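Local coordinates for calcium binding protein (Fasciola hepatica, PDB 5FX0) that is the dynein light chain-like domain of a longer protein that probably binds calcium through its EF-hand part, at residues M22-P25 / R26-E29; T31-F34 / K35-T39; E46-K49 / D50-Q53; K56-M59 / D60-G64. One frame throughout, in Å; residues are numbered along the deposited sequence.

Overall arrangement
Interactions 1 and 2 follow each other along helix 24-40, their centres about 14 Å apart, and interactions 3 and 4 do the same along helix 48-63, with about 16 Å between centres. The two helices pack against each other at both ends. Near the start of the first helix, Arg26 and Glu29 of interaction 1 meet Tyr63 of interaction 4; further along, Phe34 and Val38 of interaction 2 meet Val51 of interaction 3, with centres about 12 Å apart. Lys33 against Tyr58 joins interactions 2 and 4. Interactions 1 and 3 do not touch and lie on opposite sides of the chain's centre. Interactions 3 and 4 also reach the second subunit.

Interaction 1. Residues M22-P25 / R26-E29; sequences MSVP and RQVE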
ATOM      1  N   MET A  22       2.294   2.980 -16.928  1.00 43.68           N
ATOM      2  CA  MET A  22       1.183   2.733 -17.847  1.00 45.77           C
ATOM      3  C   MET A  22       1.199   3.692 -19.018  1.00 44.06           C
ATOM      4  O   MET A  22       1.771   4.782 -18.953  1.00 44.18           O
ATOM      5  CB  MET A  22      -0.165   2.846 -17.137  1.00 47.90           C
ATOM      6  CG  MET A  22      -0.321   1.886 -15.975  1.00 55.55           C
ATOM      7  SD  MET A  22      -1.979   1.982 -15.257  1.00 63.84           S
ATOM      8  CE  MET A  22      -2.843   0.908 -16.410  1.00 67.29           C
ATOM      9  N   SER A  23       0.528   3.282 -20.086  1.00 43.59           N
ATOM     10  CA  SER A  23       0.439   4.090 -21.286  1.00 46.09           C
ATOM     11  C   SER A  23      -0.352   5.318 -20.954  1.00 46.83           C
ATOM     12  O   SER A  23      -1.195   5.270 -20.061  1.00 47.72           O
ATOM     13  CB  SER A  23      -0.271   3.322 -22.400  1.00 45.36           C
ATOM     14  OG  SER A  23      -1.626   3.048 -22.071  1.00 43.12           O
ATOM     15  N   VAL A  24      -0.099   6.397 -21.683  1.00 47.97           N
ATOM     16  CA  VAL A  24      -0.855   7.628 -21.518  1.00 51.05           C
ATOM     17  C   VAL A  24      -2.375   7.429 -21.513  1.00 51.49           C
ATOM     18  O   VAL A  24      -3.031   7.920 -20.604  1.00 54.98           O
ATOM     19  CB  VAL A  24      -0.476   8.690 -22.569  1.00 53.61           C
ATOM     20  CG1 VAL A  24      -1.518   9.804 -22.626  1.00 54.03           C
ATOM     21  CG2 VAL A  24       0.899   9.255 -22.251  1.00 53.11           C
ATOM     22  N   PRO A  25      -2.939   6.733 -22.515  1.00 52.87           N
ATOM     23  CA  PRO A  25      -4.414   6.588 -22.504  1.00 52.24           C
ATOM     24  C   PRO A  25      -4.967   5.853 -21.278  1.00 49.99           C
ATOM     25  O   PRO A  25      -6.067   6.162 -20.840  1.00 52.62           O
ATOM     26  CB  PRO A  25      -4.720   5.788 -23.791  1.00 49.45           C
ATOM     27  CG  PRO A  25      -3.507   5.920 -24.629  1.00 52.01           C
ATOM     28  CD  PRO A  25      -2.339   6.078 -23.689  1.00 53.99           C
ATOM     29  N   ARG A  26      -4.225   4.894 -20.734  1.00 48.65           N
ATOM     30  CA  ARG A  26      -4.664   4.221 -19.517  1.00 49.59           C
ATOM     31  C   ARG A  26      -4.546   5.096 -18.284  1.00 46.23           C
ATOM     32  O   ARG A  26      -5.427   5.060 -17.433  1.00 49.68           O
ATOM     33  CB  ARG A  26      -3.907   2.940 -19.304  1.00 53.93           C
ATOM     34  CG  ARG A  26      -4.257   1.900 -20.333  1.00 63.00           C
ATOM     35  CD  ARG A  26      -3.656   0.573 -19.930  1.00 67.61           C
ATOM     36  NE  ARG A  26      -3.685  -0.376 -21.019  1.00 69.63           N
ATOM     37  CZ  ARG A  26      -3.256  -1.627 -20.930  1.00 76.28           C
ATOM     38  NH1 ARG A  26      -2.778  -2.106 -19.785  1.00 78.55           N
ATOM     39  NH2 ARG A  26      -3.326  -2.411 -21.998  1.00 88.24           N
ATOM     40  N   GLN A  27      -3.470   5.868 -18.187  1.00 40.89           N
ATOM     41  CA  GLN A  27      -3.326   6.846 -17.107  1.00 42.25           C
ATOM     42  C   GLN A  27      -4.545   7.740 -17.045  1.00 41.67           C
ATOM     43  O   GLN A  27      -5.055   7.980 -15.970  1.00 44.36           O
ATOM     44  CB  GLN A  27      -2.091   7.750 -17.272  1.00 41.27           C
ATOM     45  CG  GLN A  27      -0.737   7.051 -17.248  1.00 43.20           C
ATOM     46  CD  GLN A  27       0.387   7.976 -17.691  1.00 41.51           C
ATOM     47  OE1 GLN A  27       0.484   9.117 -17.239  1.00 41.71           O
ATOM     48  NE2 GLN A  27       1.249   7.478 -18.545  1.00 38.34           N
ATOM     49  N   VAL A  28      -4.997   8.240 -18.193  1.00 44.96           N
ATOM     50  CA  VAL A  28      -6.164   9.118 -18.249  1.00 48.51           C
ATOM     51  C   VAL A  28      -7.422   8.371 -17.766  1.00 48.16           C
ATOM     52  O   VAL A  28      -8.124   8.889 -16.930  1.00 47.88           O
ATOM     53  CB  VAL A  28      -6.371   9.741 -19.667  1.00 52.50           C
ATOM     54  CG1 VAL A  28      -7.704  10.503 -19.769  1.00 51.84           C
ATOM     55  CG2 VAL A  28      -5.220  10.689 -20.010  1.00 53.10           C
ATOM     56  N   GLU A  29      -7.681   7.162 -18.262  1.00 49.05           N
ATOM     57  CA  GLU A  29      -8.871   6.387 -17.835  1.00 51.53           C
ATOM     58  C   GLU A  29      -8.889   6.101 -16.341  1.00 51.56           C
ATOM     59  O   GLU A  29      -9.903   6.297 -15.674  1.00 53.83           O
ATOM     60  CB  GLU A  29      -8.943   5.038 -18.536  1.00 56.94           C
ATOM     61  CG  GLU A  29      -9.280   5.096 -20.006  1.00 65.54           C
ATOM     62  CD  GLU A  29      -9.416   3.713 -20.627  1.00 74.22           C
ATOM     63  OE1 GLU A  29      -8.603   2.808 -20.302  1.00 76.53           O
ATOM     64  OE2 GLU A  29     -10.341   3.540 -21.457  1.00 81.90           O
TER
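Gln27 folds back over the turn that precedes its helix and takes hold of the Met22 carbonyl. Its CB sits 3.5 Å from Val24 O. With CG anti to the carbonyl carbon (chi1 -63°), the next atom is carried back along the chain, where CG meets Ser23 O at 3.4 Å. CD then passes near Met22 O, and the chain, extended beyond CG, delivers its amide nitrogen to that same oxygen: Gln27 NE2 donates to Met22 O at 2.8 Å. The bond is somewhat bent, and the donor stands above the carbonyl plane, 38° out of it. Alongside, the Gln27 side chain also leans on Met17 and Thr20 of strand 15-20.

This is the N-terminal end of helix 24-40, the first of the two helices of the dynein light chain fold, entered from that strand through a short link. Ser23 holds the N-cap position. Its OG accepts a weak capping bond from Arg26 N at 3.5 Å and lies 3.4 Å from Arg26 CG. The regular series starts at the cap itself, with Gln27 N to Ser23 O, then Val28 N to Val24 O and Glu29 N to Pro25 O.

Met22 approaches the extended Arg26 chain at about a right angle. The bend at its third torsion (chi3 83°) brings the methyl in, and Met22 CE touches Arg26 CD at 3.6 Å. Beyond this, Arg26 packs on Tyr63 of helix 48-63, and the same tyrosine's hydroxyl is hydrogen-bonded to Glu29 OE1.

Interaction 2. Residues T31-F34 / K35-T39; sequences TEKF and KSLVT
The backbone from Thr31 to Thr39 is regular alpha-helix, with Lys35, Ser36, Leu37 and Val38 each donating an N-H to the carbonyl four residues back. It is the middle and later part of helix 24-40, the first helix of the dynein light chain fold, and its inner side rests on strand 87-92 and helix 48-63. Phe34 and Val38 carry that side. The Phe34 ring, swung out anti to the backbone N (chi1 -170°), takes Val38 CG2 over one face in a CH-pi contact, 3.6 Å from CG2 to the ring centroid and displaced toward the rim at CE2. Phe90 meets the same ring edge-to-face.

Next to this pair round the helix, Lys33 bends at its second torsion and runs across Leu37, its CE lying 3.9 Å from Leu37 CG. Lys33 NZ then donates to a water at 3.0 Å. Glu32 and Lys35 extend in the same direction, with Glu32 OE1 against Lys35 CD, but their charged ends stay apart, 5.2 Å from Glu32 OE1 to Lys35 NZ. Thr39 grips Lys35 O twice, its N and its OG1 arriving from opposite faces of the carbonyl plane, the hydroxyl at 2.7 Å from OG1 to Lys35 O.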
ATOM      1  N   THR A  31      -7.186   7.619 -13.867  1.00 42.86           N
ATOM      2  CA  THR A  31      -7.319   8.819 -13.033  1.00 42.81           C
ATOM      3  C   THR A  31      -8.726   9.456 -13.111  1.00 43.67           C
ATOM      4  O   THR A  31      -9.254   9.847 -12.091  1.00 47.36           O
ATOM      5  CB  THR A  31      -6.232   9.862 -13.320  1.00 40.27           C
ATOM      6  OG1 THR A  31      -6.259  10.204 -14.692  1.00 40.19           O
ATOM      7  CG2 THR A  31      -4.848   9.341 -12.965  1.00 41.60           C
ATOM      8  N   GLU A  32      -9.356   9.505 -14.284  1.00 45.30           N
ATOM      9  CA  GLU A  32     -10.745  10.024 -14.378  1.00 49.80           C
ATOM     10  C   GLU A  32     -11.734   9.164 -13.574  1.00 48.50           C
ATOM     11  O   GLU A  32     -12.588   9.691 -12.857  1.00 48.87           O
ATOM     12  CB  GLU A  32     -11.233  10.131 -15.822  1.00 55.09           C
ATOM     13  CG  GLU A  32     -10.392  11.002 -16.759  1.00 65.58           C
ATOM     14  CD  GLU A  32     -10.408  12.495 -16.464  1.00 77.91           C
ATOM     15  OE1 GLU A  32     -11.106  12.961 -15.529  1.00 83.57           O
ATOM     16  OE2 GLU A  32      -9.697  13.219 -17.204  1.00 91.92           O
ATOM     17  N   LYS A  33     -11.579   7.845 -13.666  1.00 48.07           N
ATOM     18  CA  LYS A  33     -12.326   6.906 -12.821  1.00 51.70           C
ATOM     19  C   LYS A  33     -12.141   7.177 -11.326  1.00 49.98           C
ATOM     20  O   LYS A  33     -13.125   7.246 -10.575  1.00 48.30           O
ATOM     21  CB  LYS A  33     -11.950   5.449 -13.142  1.00 53.75           C
ATOM     22  CG  LYS A  33     -12.780   4.403 -12.415  1.00 56.36           C
ATOM     23  CD  LYS A  33     -14.173   4.310 -13.002  1.00 65.29           C
ATOM     24  CE  LYS A  33     -15.133   3.489 -12.140  1.00 69.62           C
ATOM     25  NZ  LYS A  33     -16.523   4.024 -12.268  1.00 70.33           N
ATOM     26  N   PHE A  34     -10.899   7.350 -10.883  1.00 48.26           N
ATOM     27  CA  PHE A  34     -10.679   7.664  -9.475  1.00 47.65           C
ATOM     28  C   PHE A  34     -11.391   8.961  -9.055  1.00 50.67           C
ATOM     29  O   PHE A  34     -11.975   9.031  -7.975  1.00 47.50           O
ATOM     30  CB  PHE A  34      -9.204   7.778  -9.162  1.00 43.67           C
ATOM     31  CG  PHE A  34      -8.904   7.867  -7.699  1.00 40.23           C
ATOM     32  CD1 PHE A  34      -8.895   6.735  -6.922  1.00 44.03           C
ATOM     33  CD2 PHE A  34      -8.648   9.079  -7.100  1.00 43.99           C
ATOM     34  CE1 PHE A  34      -8.609   6.794  -5.569  1.00 43.45           C
ATOM     35  CE2 PHE A  34      -8.343   9.150  -5.746  1.00 44.15           C
ATOM     36  CZ  PHE A  34      -8.322   8.003  -4.983  1.00 43.45           C
ATOM     37  N   LYS A  35     -11.288   9.976  -9.908  1.00 52.08           N
ATOM     38  CA  LYS A  35     -11.944  11.279  -9.721  1.00 55.86           C
ATOM     39  C   LYS A  35     -13.457  11.101  -9.475  1.00 56.50           C
ATOM     40  O   LYS A  35     -14.006  11.652  -8.532  1.00 50.36           O
ATOM     41  CB  LYS A  35     -11.712  12.144 -10.964  1.00 59.25           C
ATOM     42  CG  LYS A  35     -11.620  13.638 -10.753  1.00 71.35           C
ATOM     43  CD  LYS A  35     -11.186  14.325 -12.054  1.00 79.62           C
ATOM     44  CE  LYS A  35     -11.057  15.837 -11.918  1.00 82.84           C
ATOM     45  NZ  LYS A  35     -12.379  16.521 -11.924  1.00 82.60           N
ATOM     46  N   SER A  36     -14.112  10.315 -10.321  1.00 58.21           N
ATOM     47  CA  SER A  36     -15.573  10.178 -10.245  1.00 61.51           C
ATOM     48  C   SER A  36     -15.970   9.317  -9.053  1.00 61.42           C
ATOM     49  O   SER A  36     -16.992   9.583  -8.419  1.00 67.04           O
ATOM     50  CB  SER A  36     -16.163   9.599 -11.537  1.00 63.26           C
ATOM     51  OG  SER A  36     -16.286   8.192 -11.456  1.00 67.49           O
ATOM     52  N   LEU A  37     -15.164   8.296  -8.748  1.00 56.98           N
ATOM     53  CA  LEU A  37     -15.436   7.446  -7.597  1.00 53.35           C
ATOM     54  C   LEU A  37     -15.327   8.197  -6.281  1.00 54.61           C
ATOM     55  O   LEU A  37     -16.172   8.007  -5.393  1.00 53.70           O
ATOM     56  CB  LEU A  37     -14.538   6.216  -7.573  1.00 52.21           C
ATOM     57  CG  LEU A  37     -14.768   5.148  -8.641  1.00 52.09           C
ATOM     58  CD1 LEU A  37     -13.730   4.060  -8.460  1.00 48.98           C
ATOM     59  CD2 LEU A  37     -16.171   4.560  -8.548  1.00 54.09           C
ATOM     60  N   VAL A  38     -14.314   9.056  -6.155  1.00 52.27           N
ATOM     61  CA  VAL A  38     -14.090   9.801  -4.908  1.00 52.34           C
ATOM     62  C   VAL A  38     -15.135  10.904  -4.751  1.00 53.56           C
ATOM     63  O   VAL A  38     -15.583  11.179  -3.654  1.00 55.36           O
ATOM     64  CB  VAL A  38     -12.665  10.400  -4.836  1.00 52.42           C
ATOM     65  CG1 VAL A  38     -12.467  11.224  -3.582  1.00 51.48           C
ATOM     66  CG2 VAL A  38     -11.612   9.303  -4.846  1.00 56.17           C
ATOM     67  N   THR A  39     -15.501  11.526  -5.864  1.00 57.58           N
ATOM     68  CA  THR A  39     -16.452  12.609  -5.884  1.00 59.70           C
ATOM     69  C   THR A  39     -17.838  12.112  -5.519  1.00 62.07           C
ATOM     70  O   THR A  39     -18.471  12.691  -4.654  1.00 64.43           O
ATOM     71  CB  THR A  39     -16.449  13.294  -7.254  1.00 64.21           C
ATOM     72  OG1 THR A  39     -15.149  13.846  -7.474  1.00 68.49           O
ATOM     73  CG2 THR A  39     -17.482  14.419  -7.318  1.00 71.65           C
TER
HETATM   74  O   HOH W   1     -17.468   6.783 -13.022  1.00 55.21           O

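Interaction 3. Residues E46-K49 / D50-Q53; sequences EEMK and DVAQ
Glu47 O receives two N-H groups, a sound bond from Val51 N at 3.2 Å and a weak, strongly bent one from Asp50 N. This lies near the beginning of helix 48-63, the second helix of the dynein light chain fold. The carbonyls that follow find their donors four residues on. Ala52 N reaches Met48 O at 2.7 Å and is well aligned with it (N-H...O 163°), while Gln53 N binds Lys49 O at 3.0 Å.

The side-chain acceptors are less comfortable. Glu47 is bent at its second torsion, which turns its carboxylate toward Asp50, so that two acceptors, Glu47 OE1 and Asp50 OD2, stand 3.0 Å apart; the two carboxylate planes are turned 47° from each other. The like charges would tend to raise the proton affinity of one acid, though His41, close to both, may offset this.

On the apolar side Met48 and Val51 run alongside each other, and Val51 continues into the helix pair through Phe34 and Val38. In the second subunit Trp77 packs on Met48 and His79 on Ala52, consistent with the dimer interface of dynein light chains. Met48, bent at chi2 and chi3, brings CE to 3.6 Å from Val51 CG2.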
ATOM      1  N   GLU A  46     -14.138   7.158   5.705  1.00 81.76           N
ATOM      2  CA  GLU A  46     -14.776   5.842   5.877  1.00 82.33           C
ATOM      3  C   GLU A  46     -15.429   5.265   4.606  1.00 80.95           C
ATOM      4  O   GLU A  46     -15.984   4.165   4.640  1.00 87.21           O
ATOM      5  CB  GLU A  46     -15.828   5.903   6.981  1.00 93.10           C
ATOM      6  CG  GLU A  46     -15.254   6.143   8.367  1.00101.49           C
ATOM      7  CD  GLU A  46     -15.972   5.340   9.441  1.00108.09           C
ATOM      8  OE1 GLU A  46     -17.214   5.451   9.539  1.00110.82           O
ATOM      9  OE2 GLU A  46     -15.293   4.595  10.182  1.00111.71           O
ATOM     10  N   GLU A  47     -15.392   6.014   3.507  1.00 73.84           N
ATOM     11  CA  GLU A  47     -15.800   5.524   2.193  1.00 72.68           C
ATOM     12  C   GLU A  47     -14.648   4.983   1.322  1.00 66.52           C
ATOM     13  O   GLU A  47     -14.900   4.441   0.235  1.00 59.66           O
ATOM     14  CB  GLU A  47     -16.519   6.661   1.439  1.00 80.19           C
ATOM     15  CG  GLU A  47     -17.965   6.874   1.867  1.00 83.38           C
ATOM     16  CD  GLU A  47     -18.823   5.632   1.675  1.00 89.77           C
ATOM     17  OE1 GLU A  47     -18.599   4.886   0.694  1.00 96.14           O
ATOM     18  OE2 GLU A  47     -19.716   5.393   2.513  1.00 98.22           O
ATOM     19  N   MET A  48     -13.402   5.100   1.791  1.00 58.95           N
ATOM     20  CA  MET A  48     -12.248   4.879   0.912  1.00 57.52           C
ATOM     21  C   MET A  48     -11.972   3.401   0.619  1.00 52.78           C
ATOM     22  O   MET A  48     -11.591   3.047  -0.509  1.00 47.80           O
ATOM     23  CB  MET A  48     -11.006   5.610   1.440  1.00 58.78           C
ATOM     24  CG  MET A  48     -11.029   7.115   1.243  1.00 59.00           C
ATOM     25  SD  MET A  48     -11.084   7.665  -0.486  1.00 62.68           S
ATOM     26  CE  MET A  48     -12.804   8.151  -0.624  1.00 64.52           C
ATOM     27  N   LYS A  49     -12.208   2.537   1.600  1.00 55.45           N
ATOM     28  CA  LYS A  49     -12.219   1.086   1.346  1.00 59.33           C
ATOM     29  C   LYS A  49     -13.115   0.713   0.154  1.00 56.23           C
ATOM     30  O   LYS A  49     -12.735  -0.147  -0.649  1.00 49.61           O
ATOM     31  CB  LYS A  49     -12.638   0.278   2.589  1.00 67.73           C
ATOM     32  CG  LYS A  49     -11.479  -0.322   3.362  1.00 76.04           C
ATOM     33  CD  LYS A  49     -11.975  -1.168   4.528  1.00 83.17           C
ATOM     34  CE  LYS A  49     -10.812  -1.596   5.415  1.00 90.30           C
ATOM     35  NZ  LYS A  49     -11.252  -2.323   6.638  1.00 93.55           N
ATOM     36  N   ASP A  50     -14.274   1.366   0.022  1.00 54.91           N
ATOM     37  CA  ASP A  50     -15.178   1.093  -1.116  1.00 61.65           C
ATOM     38  C   ASP A  50     -14.592   1.619  -2.415  1.00 54.50           C
ATOM     39  O   ASP A  50     -14.643   0.942  -3.444  1.00 52.71           O
ATOM     40  CB  ASP A  50     -16.572   1.703  -0.909  1.00 71.73           C
ATOM     41  CG  ASP A  50     -17.252   1.207   0.370  1.00 83.74           C
ATOM     42  OD1 ASP A  50     -17.083   0.011   0.706  1.00 92.00           O
ATOM     43  OD2 ASP A  50     -17.942   2.016   1.042  1.00 86.57           O
ATOM     44  N   VAL A  51     -14.027   2.824  -2.363  1.00 53.73           N
ATOM     45  CA  VAL A  51     -13.314   3.381  -3.521  1.00 52.51           C
ATOM     46  C   VAL A  51     -12.160   2.455  -3.927  1.00 48.10           C
ATOM     47  O   VAL A  51     -12.020   2.158  -5.113  1.00 47.01           O
ATOM     48  CB  VAL A  51     -12.804   4.810  -3.265  1.00 55.70           C
ATOM     49  CG1 VAL A  51     -11.960   5.294  -4.445  1.00 56.08           C
ATOM     50  CG2 VAL A  51     -13.987   5.754  -2.983  1.00 52.90           C
ATOM     51  N   ALA A  52     -11.388   1.957  -2.959  1.00 43.20           N
ATOM     52  CA  ALA A  52     -10.280   1.047  -3.272  1.00 48.75           C
ATOM     53  C   ALA A  52     -10.779  -0.239  -3.952  1.00 52.31           C
ATOM     54  O   ALA A  52     -10.142  -0.767  -4.880  1.00 51.20           O
ATOM     55  CB  ALA A  52      -9.474   0.719  -2.024  1.00 48.52           C
ATOM     56  N   GLN A  53     -11.943  -0.702  -3.508  1.00 56.28           N
ATOM     57  CA  GLN A  53     -12.576  -1.906  -4.058  1.00 59.75           C
ATOM     58  C   GLN A  53     -13.040  -1.705  -5.490  1.00 55.61           C
ATOM     59  O   GLN A  53     -12.706  -2.505  -6.356  1.00 59.26           O
ATOM     60  CB  GLN A  53     -13.756  -2.340  -3.188  1.00 63.04           C
ATOM     61  CG  GLN A  53     -14.245  -3.755  -3.465  1.00 69.54           C
ATOM     62  CD  GLN A  53     -15.590  -4.050  -2.823  1.00 74.14           C
ATOM     63  OE1 GLN A  53     -16.340  -4.888  -3.308  1.00 80.41           O
ATOM     64  NE2 GLN A  53     -15.904  -3.356  -1.732  1.00 79.25           N
TER

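Interaction 4. Residues K56-M59 / D60-G64; sequences KNYM and DEKYG
Lys56 and Asp60, one turn apart, form a salt bridge whose shape depends on a curled lysine. Its first torsion (chi1 126°) lies away from the staggered positions, and further bends at chi2 and chi4 fold the chain round so that Lys56 NZ meets Asp60 OD2 at 2.9 Å. The oxygen uses its syn lone pair, on the side of OD1, and Lys56 CE also comes within 3.2 Å of Asp60 OD2. Both ends have second partners: Lys56 NZ also donates to Trp67 O, and Asp60 OD1 accepts from Trp67 N, so the pair ties the last turns of helix 48-63 to the start of strand 67-72.

In the dynein light chain fold this helix is the second of two lying on the antiparallel sheet, and here it runs out. The positive phi of Gly64 (78°) takes the chain out of helical geometry after Tyr63, whose N-H still binds Met59 O.

Tyr58 and Lys62 both place CG anti to the backbone N, which helps bring the two chains alongside, the lysine following the tyrosine outward. The contact is made near the end of the tyrosine, where Lys62 CD lies 3.2 Å from Tyr58 OH and 3.4 Å from Tyr58 CZ. On the neighbouring side of the turn Met59 CB approaches Tyr63 CD2 at 4.1 Å. Lys62 CG lies over one face of that ring. Glu61 is extended beyond CG and lies back along Asn57, its CG 3.3 Å from Asn57 O.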
ATOM      1  N   LYS A  56     -10.157  -1.442  -7.933  1.00 54.43           N
ATOM      2  CA  LYS A  56      -9.605  -2.775  -8.220  1.00 54.52           C
ATOM      3  C   LYS A  56     -10.483  -3.584  -9.187  1.00 50.65           C
ATOM      4  O   LYS A  56      -9.959  -4.242 -10.070  1.00 48.20           O
ATOM      5  CB  LYS A  56      -9.283  -3.555  -6.929  1.00 55.55           C
ATOM      6  CG  LYS A  56      -9.931  -4.929  -6.843  1.00 64.86           C
ATOM      7  CD  LYS A  56      -9.022  -5.973  -6.241  1.00 68.24           C
ATOM      8  CE  LYS A  56      -9.447  -7.378  -6.650  1.00 67.81           C
ATOM      9  NZ  LYS A  56      -8.307  -8.101  -7.282  1.00 67.69           N
ATOM     10  N   ASN A  57     -11.799  -3.529  -9.003  1.00 53.31           N
ATOM     11  CA  ASN A  57     -12.765  -4.207  -9.888  1.00 55.67           C
ATOM     12  C   ASN A  57     -12.804  -3.614 -11.299  1.00 58.91           C
ATOM     13  O   ASN A  57     -12.772  -4.364 -12.273  1.00 64.71           O
ATOM     14  CB  ASN A  57     -14.180  -4.184  -9.283  1.00 56.22           C
ATOM     15  CG  ASN A  57     -14.290  -4.994  -7.986  1.00 54.96           C
ATOM     16  OD1 ASN A  57     -13.432  -5.798  -7.665  1.00 53.89           O
ATOM     17  ND2 ASN A  57     -15.348  -4.755  -7.232  1.00 59.20           N
ATOM     18  N   TYR A  58     -12.850  -2.283 -11.406  1.00 56.06           N
ATOM     19  CA  TYR A  58     -12.821  -1.595 -12.712  1.00 57.61           C
ATOM     20  C   TYR A  58     -11.597  -1.996 -13.541  1.00 60.75           C
ATOM     21  O   TYR A  58     -11.693  -2.249 -14.740  1.00 61.54           O
ATOM     22  CB  TYR A  58     -12.865  -0.072 -12.522  1.00 58.56           C
ATOM     23  CG  TYR A  58     -12.571   0.764 -13.756  1.00 64.14           C
ATOM     24  CD1 TYR A  58     -13.582   1.086 -14.679  1.00 62.96           C
ATOM     25  CD2 TYR A  58     -11.282   1.272 -13.988  1.00 61.34           C
ATOM     26  CE1 TYR A  58     -13.305   1.871 -15.794  1.00 64.38           C
ATOM     27  CE2 TYR A  58     -10.997   2.046 -15.101  1.00 60.65           C
ATOM     28  CZ  TYR A  58     -12.006   2.354 -15.993  1.00 66.60           C
ATOM     29  OH  TYR A  58     -11.698   3.125 -17.091  1.00 74.72           O
ATOM     30  N   MET A  59     -10.451  -2.094 -12.879  1.00 60.50           N
ATOM     31  CA  MET A  59      -9.223  -2.406 -13.564  1.00 57.33           C
ATOM     32  C   MET A  59      -9.039  -3.870 -13.878  1.00 55.18           C
ATOM     33  O   MET A  59      -8.428  -4.194 -14.881  1.00 58.37           O
ATOM     34  CB  MET A  59      -8.065  -1.884 -12.752  1.00 59.50           C
ATOM     35  CG  MET A  59      -8.152  -0.374 -12.659  1.00 64.16           C
ATOM     36  SD  MET A  59      -6.550   0.327 -12.357  1.00 74.28           S
ATOM     37  CE  MET A  59      -6.310  -0.195 -10.662  1.00 67.08           C
ATOM     38  N   ASP A  60      -9.518  -4.742 -13.003  1.00 55.83           N
ATOM     39  CA  ASP A  60      -9.581  -6.179 -13.288  1.00 61.83           C
ATOM     40  C   ASP A  60     -10.396  -6.397 -14.592  1.00 60.15           C
ATOM     41  O   ASP A  60      -9.917  -7.005 -15.542  1.00 61.98           O
ATOM     42  CB  ASP A  60     -10.204  -6.968 -12.092  1.00 54.67           C
ATOM     43  CG  ASP A  60      -9.205  -7.242 -10.924  1.00 56.19           C
ATOM     44  OD1 ASP A  60      -7.976  -7.101 -11.059  1.00 60.33           O
ATOM     45  OD2 ASP A  60      -9.658  -7.629  -9.833  1.00 57.35           O
ATOM     46  N   GLU A  61     -11.600  -5.840 -14.624  1.00 67.65           N
ATOM     47  CA  GLU A  61     -12.508  -5.950 -15.775  1.00 73.58           C
ATOM     48  C   GLU A  61     -11.963  -5.329 -17.067  1.00 78.69           C
ATOM     49  O   GLU A  61     -12.131  -5.898 -18.145  1.00 82.55           O
ATOM     50  CB  GLU A  61     -13.863  -5.313 -15.444  1.00 78.69           C
ATOM     51  CG  GLU A  61     -14.667  -6.057 -14.380  1.00 82.61           C
ATOM     52  CD  GLU A  61     -15.692  -5.172 -13.683  1.00 93.92           C
ATOM     53  OE1 GLU A  61     -16.135  -4.163 -14.278  1.00101.10           O
ATOM     54  OE2 GLU A  61     -16.057  -5.483 -12.525  1.00 98.83           O
ATOM     55  N   LYS A  62     -11.307  -4.174 -16.948  1.00 79.53           N
ATOM     56  CA  LYS A  62     -10.846  -3.402 -18.100  1.00 72.57           C
ATOM     57  C   LYS A  62      -9.419  -3.717 -18.578  1.00 67.92           C
ATOM     58  O   LYS A  62      -9.128  -3.515 -19.750  1.00 61.41           O
ATOM     59  CB  LYS A  62     -10.967  -1.910 -17.790  1.00 75.64           C
ATOM     60  CG  LYS A  62     -10.895  -1.031 -19.020  1.00 80.48           C
ATOM     61  CD  LYS A  62     -11.419   0.365 -18.748  1.00 82.72           C
ATOM     62  CE  LYS A  62     -11.552   1.147 -20.042  1.00 80.74           C
ATOM     63  NZ  LYS A  62     -12.598   0.602 -20.951  1.00 79.79           N
ATOM     64  N   TYR A  63      -8.532  -4.176 -17.686  1.00 63.52           N
ATOM     65  CA  TYR A  63      -7.149  -4.533 -18.063  1.00 59.47           C
ATOM     66  C   TYR A  63      -6.741  -5.949 -17.661  1.00 59.99           C
ATOM     67  O   TYR A  63      -5.556  -6.299 -17.744  1.00 61.66           O
ATOM     68  CB  TYR A  63      -6.126  -3.529 -17.481  1.00 62.27           C
ATOM     69  CG  TYR A  63      -6.515  -2.076 -17.677  1.00 64.75           C
ATOM     70  CD1 TYR A  63      -6.667  -1.535 -18.955  1.00 62.31           C
ATOM     71  CD2 TYR A  63      -6.765  -1.252 -16.578  1.00 61.91           C
ATOM     72  CE1 TYR A  63      -7.061  -0.213 -19.131  1.00 62.60           C
ATOM     73  CE2 TYR A  63      -7.146   0.064 -16.745  1.00 65.75           C
ATOM     74  CZ  TYR A  63      -7.296   0.580 -18.018  1.00 63.41           C
ATOM     75  OH  TYR A  63      -7.694   1.886 -18.141  1.00 64.09           O
ATOM     76  N   GLY A  64      -7.685  -6.773 -17.226  1.00 59.59           N
ATOM     77  CA  GLY A  64      -7.345  -8.104 -16.753  1.00 63.25           C
ATOM     78  C   GLY A  64      -6.770  -8.124 -15.354  1.00 62.66           C
ATOM     79  O   GLY A  64      -6.219  -7.149 -14.879  1.00 61.06           O
TER